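Local coordinates for putative carboxynorspermidine decarboxylase protein (Sinorhizobium meliloti, PDB 3MT1), which probably catalyses the pyridoxal 5'-phosphate-dependent decarboxylation of carboxynorspermidine and carboxyspermidine, giving norspermidine and spermidine in polyamine biosynthesis, at residues A40-F45 / L65-F70; H162-K168 / G198-F202; N255-S261 / S287-K293. All blocks are in the same frame, centred on the assembly; numbering follows the deposited sequence.

Contact 1 of 3, residues A40-F45 / L65-F70; sequences ATWSVF and LGRERF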
loop_
_atom_site.group_PDB
_atom_site.type_symbol
_atom_site.label_atom_id
_atom_site.label_comp_id
_atom_site.label_asym_id
_atom_site.label_seq_id
_atom_site.Cartn_x
_atom_site.Cartn_y
_atom_site.Cartn_z
ATOM N N ALA B 40 -10.483 -10.909 0.841
ATOM C CA ALA B 40 -9.964 -12.111 1.461
ATOM C C ALA B 40 -10.136 -12.035 2.989
ATOM O O ALA B 40 -9.353 -12.582 3.774
ATOM C CB ALA B 40 -8.526 -12.306 1.059
ATOM N N THR B 41 -11.216 -11.385 3.405
ATOM C CA THR B 41 -11.514 -11.231 4.811
ATOM C C THR B 41 -12.220 -12.501 5.273
ATOM O O THR B 41 -13.473 -12.565 5.336
ATOM C CB THR B 41 -12.362 -10.019 5.019
ATOM O OG1 THR B 41 -11.601 -8.889 4.622
ATOM C CG2 THR B 41 -12.738 -9.843 6.477
ATOM N N TRP B 42 -11.399 -13.485 5.619
ATOM C CA TRP B 42 -11.869 -14.846 5.767
ATOM C C TRP B 42 -12.907 -15.095 6.876
ATOM O O TRP B 42 -13.695 -16.025 6.756
ATOM C CB TRP B 42 -10.711 -15.841 5.854
ATOM C CG TRP B 42 -9.657 -15.558 6.886
ATOM C CD1 TRP B 42 -8.509 -14.817 6.719
ATOM C CD2 TRP B 42 -9.627 -16.041 8.213
ATOM N NE1 TRP B 42 -7.801 -14.784 7.862
ATOM C CE2 TRP B 42 -8.446 -15.550 8.803
ATOM C CE3 TRP B 42 -10.472 -16.862 8.963
ATOM C CZ2 TRP B 42 -8.099 -15.826 10.135
ATOM C CZ3 TRP B 42 -10.120 -17.158 10.284
ATOM C CH2 TRP B 42 -8.954 -16.626 10.861
ATOM N N SER B 43 -12.962 -14.249 7.903
ATOM C CA SER B 43 -13.948 -14.458 8.959
ATOM C C SER B 43 -15.417 -14.419 8.499
ATOM O O SER B 43 -16.323 -14.775 9.295
ATOM C CB SER B 43 -13.772 -13.435 10.080
ATOM O OG SER B 43 -13.919 -12.133 9.550
ATOM N N VAL B 44 -15.657 -13.969 7.255
ATOM C CA VAL B 44 -16.993 -13.983 6.694
ATOM C C VAL B 44 -17.158 -15.057 5.615
ATOM O O VAL B 44 -18.217 -15.158 4.999
ATOM C CB VAL B 44 -17.489 -12.558 6.190
ATOM C CG1 VAL B 44 -17.456 -11.511 7.317
ATOM C CG2 VAL B 44 -16.736 -12.079 4.945
ATOM N N PHE B 45 -16.136 -15.877 5.394
ATOM C CA PHE B 45 -16.282 -16.965 4.443
ATOM C C PHE B 45 -17.406 -17.960 4.784
ATOM O O PHE B 45 -18.075 -18.485 3.896
ATOM C CB PHE B 45 -14.972 -17.721 4.274
ATOM C CG PHE B 45 -13.918 -16.960 3.528
ATOM C CD1 PHE B 45 -14.198 -15.745 2.927
ATOM C CD2 PHE B 45 -12.643 -17.475 3.409
ATOM C CE1 PHE B 45 -13.225 -15.066 2.254
ATOM C CE2 PHE B 45 -11.660 -16.773 2.700
ATOM C CZ PHE B 45 -11.963 -15.588 2.139
ATOM N N LEU B 65 -5.178 -19.887 1.289
ATOM C CA LEU B 65 -6.232 -19.295 2.081
ATOM C C LEU B 65 -7.580 -19.830 1.617
ATOM O O LEU B 65 -8.406 -20.133 2.457
ATOM C CB LEU B 65 -6.221 -17.756 2.014
ATOM C CG LEU B 65 -7.359 -17.038 2.735
ATOM C CD1 LEU B 65 -7.198 -17.088 4.250
ATOM C CD2 LEU B 65 -7.419 -15.643 2.317
ATOM N N GLY B 66 -7.792 -19.956 0.295
ATOM C CA GLY B 66 -9.076 -20.375 -0.261
ATOM C C GLY B 66 -9.346 -21.829 0.089
ATOM O O GLY B 66 -10.460 -22.170 0.484
ATOM N N ARG B 67 -8.325 -22.687 -0.057
ATOM C CA ARG B 67 -8.448 -24.084 0.330
ATOM C C ARG B 67 -8.714 -24.236 1.814
ATOM O O ARG B 67 -9.692 -24.878 2.177
ATOM C CB ARG B 67 -7.246 -24.936 -0.117
ATOM C CG ARG B 67 -7.210 -26.396 0.445
ATOM C CD ARG B 67 -8.433 -27.286 0.089
ATOM N NE ARG B 67 -8.492 -27.582 -1.347
ATOM C CZ ARG B 67 -9.562 -27.416 -2.138
ATOM N NH1 ARG B 67 -10.724 -26.962 -1.653
ATOM N NH2 ARG B 67 -9.473 -27.707 -3.435
ATOM N N GLU B 68 -7.885 -23.630 2.662
ATOM C CA GLU B 68 -8.010 -23.832 4.114
ATOM C C GLU B 68 -9.196 -23.177 4.779
ATOM O O GLU B 68 -9.703 -23.708 5.738
ATOM C CB GLU B 68 -6.725 -23.450 4.847
ATOM C CG GLU B 68 -5.574 -24.387 4.447
ATOM C CD GLU B 68 -4.261 -24.127 5.161
ATOM O OE1 GLU B 68 -4.214 -23.237 6.045
ATOM O OE2 GLU B 68 -3.268 -24.810 4.833
ATOM N N ARG B 69 -9.664 -22.036 4.296
ATOM C CA ARG B 69 -10.712 -21.329 5.035
ATOM C C ARG B 69 -11.970 -21.195 4.210
ATOM O O ARG B 69 -13.000 -20.813 4.724
ATOM C CB ARG B 69 -10.283 -19.888 5.405
ATOM C CG ARG B 69 -9.107 -19.699 6.281
ATOM C CD ARG B 69 -9.301 -20.306 7.612
ATOM N NE ARG B 69 -8.129 -20.097 8.425
ATOM C CZ ARG B 69 -8.085 -20.302 9.740
ATOM N NH1 ARG B 69 -9.175 -20.723 10.399
ATOM N NH2 ARG B 69 -6.946 -20.064 10.401
ATOM N N PHE B 70 -11.894 -21.406 2.912
ATOM C CA PHE B 70 -13.110 -21.260 2.143
ATOM C C PHE B 70 -13.652 -22.601 1.730
ATOM O O PHE B 70 -14.845 -22.826 1.839
ATOM C CB PHE B 70 -12.925 -20.344 0.937
ATOM C CG PHE B 70 -14.233 -19.873 0.334
ATOM C CD1 PHE B 70 -15.059 -20.752 -0.367
ATOM C CD2 PHE B 70 -14.638 -18.558 0.478
ATOM C CE1 PHE B 70 -16.258 -20.315 -0.886
ATOM C CE2 PHE B 70 -15.831 -18.101 -0.080
ATOM C CZ PHE B 70 -16.631 -18.960 -0.759
#

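Contact 2 of 3, residues H162-K168 / G198-F202; sequences HNNCENK and GGIHF. With SO4 (sulfate ion), chain D.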
loop_
_atom_site.group_PDB
_atom_site.type_symbol
_atom_site.label_atom_id
_atom_site.label_comp_id
_atom_site.label_asym_id
_atom_site.label_seq_id
_atom_site.Cartn_x
_atom_site.Cartn_y
_atom_site.Cartn_z
ATOM N N HIS B 162 -10.524 -13.117 -19.190
ATOM C CA HIS B 162 -10.952 -12.083 -18.269
ATOM C C HIS B 162 -10.675 -10.739 -18.939
ATOM O O HIS B 162 -9.566 -10.183 -18.869
ATOM C CB HIS B 162 -10.251 -12.253 -16.911
ATOM C CG HIS B 162 -10.528 -11.151 -15.930
ATOM N ND1 HIS B 162 -11.566 -11.196 -15.026
ATOM C CD2 HIS B 162 -9.882 -9.982 -15.696
ATOM C CE1 HIS B 162 -11.557 -10.101 -14.287
ATOM N NE2 HIS B 162 -10.545 -9.347 -14.673
ATOM N N ASN B 163 -11.695 -10.256 -19.648
ATOM C CA ASN B 163 -11.643 -8.959 -20.318
ATOM C C ASN B 163 -12.398 -7.848 -19.585
ATOM O O ASN B 163 -11.902 -6.714 -19.490
ATOM C CB ASN B 163 -12.134 -9.072 -21.761
ATOM C CG ASN B 163 -13.379 -9.911 -21.879
ATOM O OD1 ASN B 163 -13.655 -10.736 -21.011
ATOM N ND2 ASN B 163 -14.139 -9.718 -22.962
ATOM N N ASN B 164 -13.584 -8.154 -19.067
ATOM C CA ASN B 164 -14.429 -7.121 -18.462
ATOM C C ASN B 164 -13.783 -6.440 -17.274
ATOM O O ASN B 164 -12.910 -7.013 -16.623
ATOM C CB ASN B 164 -15.790 -7.691 -18.088
ATOM C CG ASN B 164 -16.443 -8.375 -19.247
ATOM O OD1 ASN B 164 -17.233 -7.771 -19.973
ATOM N ND2 ASN B 164 -16.081 -9.633 -19.469
ATOM N N CYS B 165 -14.203 -5.213 -16.993
ATOM C CA CYS B 165 -13.562 -4.487 -15.934
ATOM C C CYS B 165 -14.496 -3.854 -14.913
ATOM O O CYS B 165 -14.586 -4.313 -13.794
ATOM C CB CYS B 165 -12.587 -3.478 -16.508
ATOM S SG CYS B 165 -11.448 -2.925 -15.222
ATOM N N GLU B 166 -15.186 -2.791 -15.263
ATOM C CA GLU B 166 -16.125 -2.241 -14.302
ATOM C C GLU B 166 -17.495 -2.466 -14.895
ATOM O O GLU B 166 -18.422 -1.719 -14.608
ATOM C CB GLU B 166 -15.871 -0.741 -14.090
ATOM C CG GLU B 166 -16.205 0.184 -15.330
ATOM C CD GLU B 166 -15.209 1.357 -15.519
ATOM O OE1 GLU B 166 -15.528 2.322 -16.268
ATOM O OE2 GLU B 166 -14.110 1.301 -14.930
ATOM N N ASN B 167 -17.609 -3.507 -15.716
ATOM C CA ASN B 167 -18.708 -3.668 -16.641
ATOM C C ASN B 167 -20.077 -3.790 -15.998
ATOM O O ASN B 167 -20.480 -4.855 -15.521
ATOM C CB ASN B 167 -18.439 -4.817 -17.598
ATOM C CG ASN B 167 -19.294 -4.753 -18.823
ATOM O OD1 ASN B 167 -20.256 -3.979 -18.900
ATOM N ND2 ASN B 167 -18.947 -5.560 -19.808
ATOM N N LYS B 168 -20.787 -2.674 -16.045
ATOM C CA LYS B 168 -22.007 -2.436 -15.309
ATOM C C LYS B 168 -23.201 -2.521 -16.262
ATOM O O LYS B 168 -24.349 -2.338 -15.851
ATOM C CB LYS B 168 -21.890 -1.038 -14.677
ATOM C CG LYS B 168 -22.891 -0.648 -13.572
ATOM C CD LYS B 168 -22.408 0.596 -12.803
ATOM C CE LYS B 168 -21.356 0.196 -11.768
ATOM N NZ LYS B 168 -20.985 1.330 -10.860
ATOM N N GLY B 198 -13.979 -11.810 -13.955
ATOM C CA GLY B 198 -14.740 -10.906 -13.135
ATOM C C GLY B 198 -14.978 -9.609 -13.871
ATOM O O GLY B 198 -15.076 -9.573 -15.101
ATOM N N GLY B 199 -15.075 -8.530 -13.115
ATOM C CA GLY B 199 -15.301 -7.226 -13.702
ATOM C C GLY B 199 -16.715 -7.038 -14.191
ATOM O O GLY B 199 -17.011 -6.009 -14.800
ATOM N N ILE B 200 -17.589 -8.020 -13.944
ATOM C CA ILE B 200 -18.993 -7.953 -14.418
ATOM C C ILE B 200 -19.928 -7.661 -13.253
ATOM O O ILE B 200 -20.089 -8.513 -12.367
ATOM C CB ILE B 200 -19.498 -9.299 -15.127
ATOM C CG1 ILE B 200 -18.435 -9.924 -16.041
ATOM C CG2 ILE B 200 -20.834 -9.063 -15.904
ATOM C CD1 ILE B 200 -18.658 -11.434 -16.292
ATOM N N HIS B 201 -20.579 -6.503 -13.278
ATOM C CA HIS B 201 -21.338 -6.024 -12.111
ATOM C C HIS B 201 -22.789 -6.480 -12.110
ATOM O O HIS B 201 -23.717 -5.649 -12.133
ATOM C CB HIS B 201 -21.229 -4.495 -11.992
ATOM C CG HIS B 201 -21.139 -4.005 -10.581
ATOM N ND1 HIS B 201 -22.223 -3.489 -9.898
ATOM C CD2 HIS B 201 -20.097 -3.973 -9.715
ATOM C CE1 HIS B 201 -21.847 -3.139 -8.680
ATOM N NE2 HIS B 201 -20.561 -3.430 -8.542
ATOM N N PHE B 202 -22.983 -7.809 -12.087
ATOM C CA PHE B 202 -24.326 -8.388 -12.150
ATOM C C PHE B 202 -25.123 -8.379 -10.851
ATOM O O PHE B 202 -26.314 -8.680 -10.858
ATOM C CB PHE B 202 -24.330 -9.775 -12.782
ATOM C CG PHE B 202 -23.511 -10.775 -12.051
ATOM C CD1 PHE B 202 -24.091 -11.574 -11.063
ATOM C CD2 PHE B 202 -22.164 -10.936 -12.354
ATOM C CE1 PHE B 202 -23.346 -12.512 -10.383
ATOM C CE2 PHE B 202 -21.397 -11.871 -11.666
ATOM C CZ PHE B 202 -21.994 -12.669 -10.673
HETATM S S SO4 D . -13.256 -7.800 -10.112
HETATM O O1 SO4 D . -13.213 -6.730 -11.098
HETATM O O2 SO4 D . -13.175 -7.265 -8.764
HETATM O O3 SO4 D . -14.558 -8.447 -10.311
HETATM O O4 SO4 D . -12.191 -8.786 -10.341
#

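Contact 3 of 3, residues N255-S261 / S287-K293; sequences NLAIVDS and SYMICGK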
loop_
_atom_site.group_PDB
_atom_site.type_symbol
_atom_site.label_atom_id
_atom_site.label_comp_id
_atom_site.label_asym_id
_atom_site.label_seq_id
_atom_site.Cartn_x
_atom_site.Cartn_y
_atom_site.Cartn_z
ATOM N N ASN B 255 -12.853 24.656 2.932
ATOM C CA ASN B 255 -12.984 24.084 4.270
ATOM C C ASN B 255 -12.403 22.704 4.303
ATOM O O ASN B 255 -12.697 21.903 3.434
ATOM C CB ASN B 255 -14.437 23.975 4.627
ATOM C CG ASN B 255 -14.999 25.279 5.030
ATOM O OD1 ASN B 255 -14.693 25.776 6.114
ATOM N ND2 ASN B 255 -15.817 25.866 4.164
ATOM N N LEU B 256 -11.598 22.431 5.325
ATOM C CA LEU B 256 -10.854 21.180 5.448
ATOM C C LEU B 256 -11.164 20.462 6.745
ATOM O O LEU B 256 -11.277 21.095 7.794
ATOM C CB LEU B 256 -9.353 21.439 5.387
ATOM C CG LEU B 256 -8.755 21.750 4.020
ATOM C CD1 LEU B 256 -7.425 22.484 4.199
ATOM C CD2 LEU B 256 -8.549 20.467 3.232
ATOM N N ALA B 257 -11.281 19.139 6.658
ATOM C CA ALA B 257 -11.428 18.318 7.840
ATOM C C ALA B 257 -10.497 17.097 7.795
ATOM O O ALA B 257 -10.423 16.397 6.787
ATOM C CB ALA B 257 -12.900 17.899 8.028
ATOM N N ILE B 258 -9.804 16.853 8.905
ATOM C CA ILE B 258 -8.880 15.728 9.062
ATOM C C ILE B 258 -9.564 14.564 9.769
ATOM O O ILE B 258 -10.133 14.747 10.844
ATOM C CB ILE B 258 -7.651 16.106 9.941
ATOM C CG1 ILE B 258 -7.162 17.539 9.657
ATOM C CG2 ILE B 258 -6.506 15.035 9.809
ATOM C CD1 ILE B 258 -6.394 17.684 8.338
ATOM N N VAL B 259 -9.476 13.370 9.193
ATOM C CA VAL B 259 -10.047 12.190 9.812
ATOM C C VAL B 259 -8.962 11.208 10.253
ATOM O O VAL B 259 -7.784 11.302 9.829
ATOM C CB VAL B 259 -11.056 11.474 8.901
ATOM C CG1 VAL B 259 -12.162 12.454 8.472
ATOM C CG2 VAL B 259 -10.363 10.836 7.695
ATOM N N ASP B 260 -9.365 10.268 11.107
ATOM C CA ASP B 260 -8.400 9.404 11.744
ATOM C C ASP B 260 -8.034 8.198 10.866
ATOM O O ASP B 260 -8.013 7.072 11.323
ATOM C CB ASP B 260 -8.845 9.013 13.146
ATOM C CG ASP B 260 -10.158 8.208 13.173
ATOM O OD1 ASP B 260 -10.855 8.057 12.126
ATOM O OD2 ASP B 260 -10.494 7.723 14.294
ATOM N N SER B 261 -7.705 8.461 9.617
ATOM C CA SER B 261 -7.421 7.422 8.669
ATOM C C SER B 261 -6.550 8.041 7.589
ATOM O O SER B 261 -6.259 9.238 7.650
ATOM C CB SER B 261 -8.737 6.934 8.062
ATOM O OG SER B 261 -8.563 5.881 7.134
ATOM N N SER B 287 -19.283 22.570 2.057
ATOM C CA SER B 287 -18.386 21.778 1.244
ATOM C C SER B 287 -17.024 21.628 1.914
ATOM O O SER B 287 -16.347 22.619 2.236
ATOM C CB SER B 287 -18.275 22.352 -0.179
ATOM O OG SER B 287 -18.326 21.304 -1.144
ATOM N N TYR B 288 -16.648 20.372 2.137
ATOM C CA TYR B 288 -15.422 20.018 2.859
ATOM C C TYR B 288 -14.492 19.184 2.007
ATOM O O TYR B 288 -14.918 18.225 1.343
ATOM C CB TYR B 288 -15.725 19.243 4.143
ATOM C CG TYR B 288 -16.114 20.090 5.329
ATOM C CD1 TYR B 288 -15.191 20.391 6.326
ATOM C CD2 TYR B 288 -17.409 20.581 5.465
ATOM C CE1 TYR B 288 -15.544 21.166 7.431
ATOM C CE2 TYR B 288 -17.775 21.353 6.558
ATOM C CZ TYR B 288 -16.847 21.649 7.538
ATOM O OH TYR B 288 -17.221 22.429 8.627
HETATM N N MSE B 289 -13.219 19.554 2.024
HETATM C CA MSE B 289 -12.196 18.603 1.645
HETATM C C MSE B 289 -11.839 17.798 2.887
HETATM O O MSE B 289 -11.479 18.374 3.920
HETATM C CB MSE B 289 -10.966 19.287 1.067
HETATM C CG MSE B 289 -10.137 18.343 0.219
HETATM SE SE MSE B 289 -8.467 19.172 -0.329
HETATM C CE MSE B 289 -8.304 18.433 -2.152
ATOM N N ILE B 290 -11.989 16.479 2.797
ATOM C CA ILE B 290 -11.641 15.602 3.903
ATOM C C ILE B 290 -10.328 14.931 3.618
ATOM O O ILE B 290 -10.170 14.285 2.596
ATOM C CB ILE B 290 -12.708 14.510 4.176
ATOM C CG1 ILE B 290 -14.106 15.123 4.308
ATOM C CG2 ILE B 290 -12.354 13.707 5.436
ATOM C CD1 ILE B 290 -14.935 14.963 3.046
ATOM N N CYS B 291 -9.392 15.070 4.540
ATOM C CA CYS B 291 -8.046 14.591 4.311
ATOM C C CYS B 291 -7.641 13.600 5.336
ATOM O O CYS B 291 -8.172 13.602 6.446
ATOM C CB CYS B 291 -7.061 15.731 4.388
ATOM S SG CYS B 291 -7.551 17.132 3.426
ATOM N N GLY B 292 -6.686 12.755 4.955
ATOM C CA GLY B 292 -6.129 11.777 5.858
ATOM C C GLY B 292 -5.162 12.361 6.871
ATOM O O GLY B 292 -4.761 13.528 6.814
ATOM N N LYS B 293 -4.773 11.498 7.787
ATOM C CA LYS B 293 -3.892 11.813 8.881
ATOM C C LYS B 293 -2.413 11.816 8.417
ATOM O O LYS B 293 -1.535 12.044 9.216
ATOM C CB LYS B 293 -4.107 10.712 9.923
ATOM C CG LYS B 293 -4.144 11.142 11.364
ATOM C CD LYS B 293 -4.434 9.932 12.262
ATOM C CE LYS B 293 -3.326 9.745 13.282
ATOM N NZ LYS B 293 -3.408 10.764 14.365
#

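Contact 1 of 3, residues A40-F45 / L65-F70
W42 and R69 meet because two torsions turn them to the same spot: at W42, CG sits between the backbone N and the carbonyl carbon (chi1 53°), and the R69 chain, with CG anti to its own carbonyl carbon, bends at chi2 to run over the indole. The R69 guanidinium lies nearly flat on the indole, planes 18° apart, with CZ 4.1 Å from the centroid of the W42 six-membered ring, a cation-pi stack. R69 NE is salt-bridged to E361 of the second subunit, whose backbone O accepts a hydrogen bond from W42 NE1, so the dimer partner fixes both stacked groups. Replacing W42 with an alanine would probably leave the R69 guanidinium without its flat support and E361 O of the second subunit without the indole N-H. Both segments belong to the eight-stranded alpha/beta barrel: 40-45 follows barrel strand 31-35, while helix 60-70, which carries 65-70, follows the next strand, 54-57. Deeper in, the edge of F70 points at one face of F45 in a T-shaped pair, ring centroids 5.0 Å apart and planes at 61°; F70 CD2 comes to 3.5 Å from F45 CG. The other face of F45 is covered by W42 CA, while R69 O lies at the ring's edge, in plane. L65 forks between two neighbours, its CD1 3.6 Å from W42 CD1 and its CD2 3.7 Å from A40 CB.

Contact 2 of 3, residues H162-K168 / G198-F202
Hydrogen bonds from the backbone join H162 to G198 and N167 to G199 and H201. H162 has CG anti to its backbone N (chi1 174°), which carries ND1 to G198 N; this N donates to H162 ND1 at 2.7 Å, almost straight at 170° and within the imidazole plane, and the ring nitrogen acts as the acceptor. Further along, H201 N reaches N167 O at 2.8 Å, the donor tilted out of the carbonyl plane, while the bond from N167 N to G199 O is weak, bent to 127°. Together the last two make an isolated beta bridge between N167 and I200, with no regular strand on either side. Within 162-168, N167 ND2 gives a bond of 2.8 Å to N164 OD1, which ties the two amides together and helps to hold the loop's shape.

Anion binding comes next. G199 N donates a hydrogen bond to sulfate O3 at 2.9 Å, and the ion, probably from the crystallisation liquor, is also held by the backbone N of G232 and E233 and by the hydroxyl of Y324. Such a cluster of glycine-rich backbone N-H groups is consistent with the cofactor phosphate site of this decarboxylase family. With no side chain, G198 lets the ion come close and G199 does the same for N164 O.

The remaining packing is looser: N164 CB lies 4.0 Å from I200 CG1, and K168 CE stands over one face of H201.

Both loops follow barrel strands, 158-160 and 193-195. N164 and N167 rest against helix 170-190, and I200 against L229 of strand 226-229.

Contact 3 of 3, residues N255-S261 / S287-K293
L256 and M289 stand side by side on one face of two parallel strands, 255-259 and 287-291, whose axes approach to 4.5 Å at 34°. From L256 CB, 4.0 Å from M289 O, the chain leads through CG, anti to the carbonyl carbon (chi1 -75°), to CD2. This methyl touches two side chains, 3.5 Å from M289 CB and 3.5 Å from C291 SG, and it also meets the selenium of M289, a selenomethionine. On the other face, N255 CB sits over the ring of Y288, a CH-pi contact, and A257 CB touches Y288 CD1; the Y288 hydroxyl bonds to L310 N. V259 CG1 packs on I290 CG2.

Four backbone bonds zip the strands, from M289 N to N255 O at one end to V259 N to C291 O at the other; K293 N to S261 O, at 2.7 Å, continues the link beyond them. In the mixed sheet of the C-terminal beta domain, 240-251 flanks 255-259 and 300-306 flanks 286-291. The K293 amine leaves this pair for E85 and A80 O of the second subunit. Main-chain bonds thus set the register and mainly apolar and CH-pi contacts line both faces, so the pairing depends on no charge pair between the two strands.

Contacts 1 and 2 belong to the alpha/beta barrel, their centres about 23 Å apart, whereas contact 3 lies in the beta domain, its centre about 34 Å from that of contact 1 and about 32 Å from that of contact 2. None touches another. Contact 1 is mostly buried, and its chemistry is that of side chains, aromatic and cation-pi, at a place where the second subunit adds its own residues. Contact 3, partly buried, is a main-chain ladder with apolar flanks, and it too reaches the second subunit, through I258 and K293. Contact 2, also partly buried, has no partner from the other chain; it joins two loops after barrel strands, relies on a few hydrogen bonds given by backbone N-H groups, one of them to a histidine ring, and alone holds a bound anion.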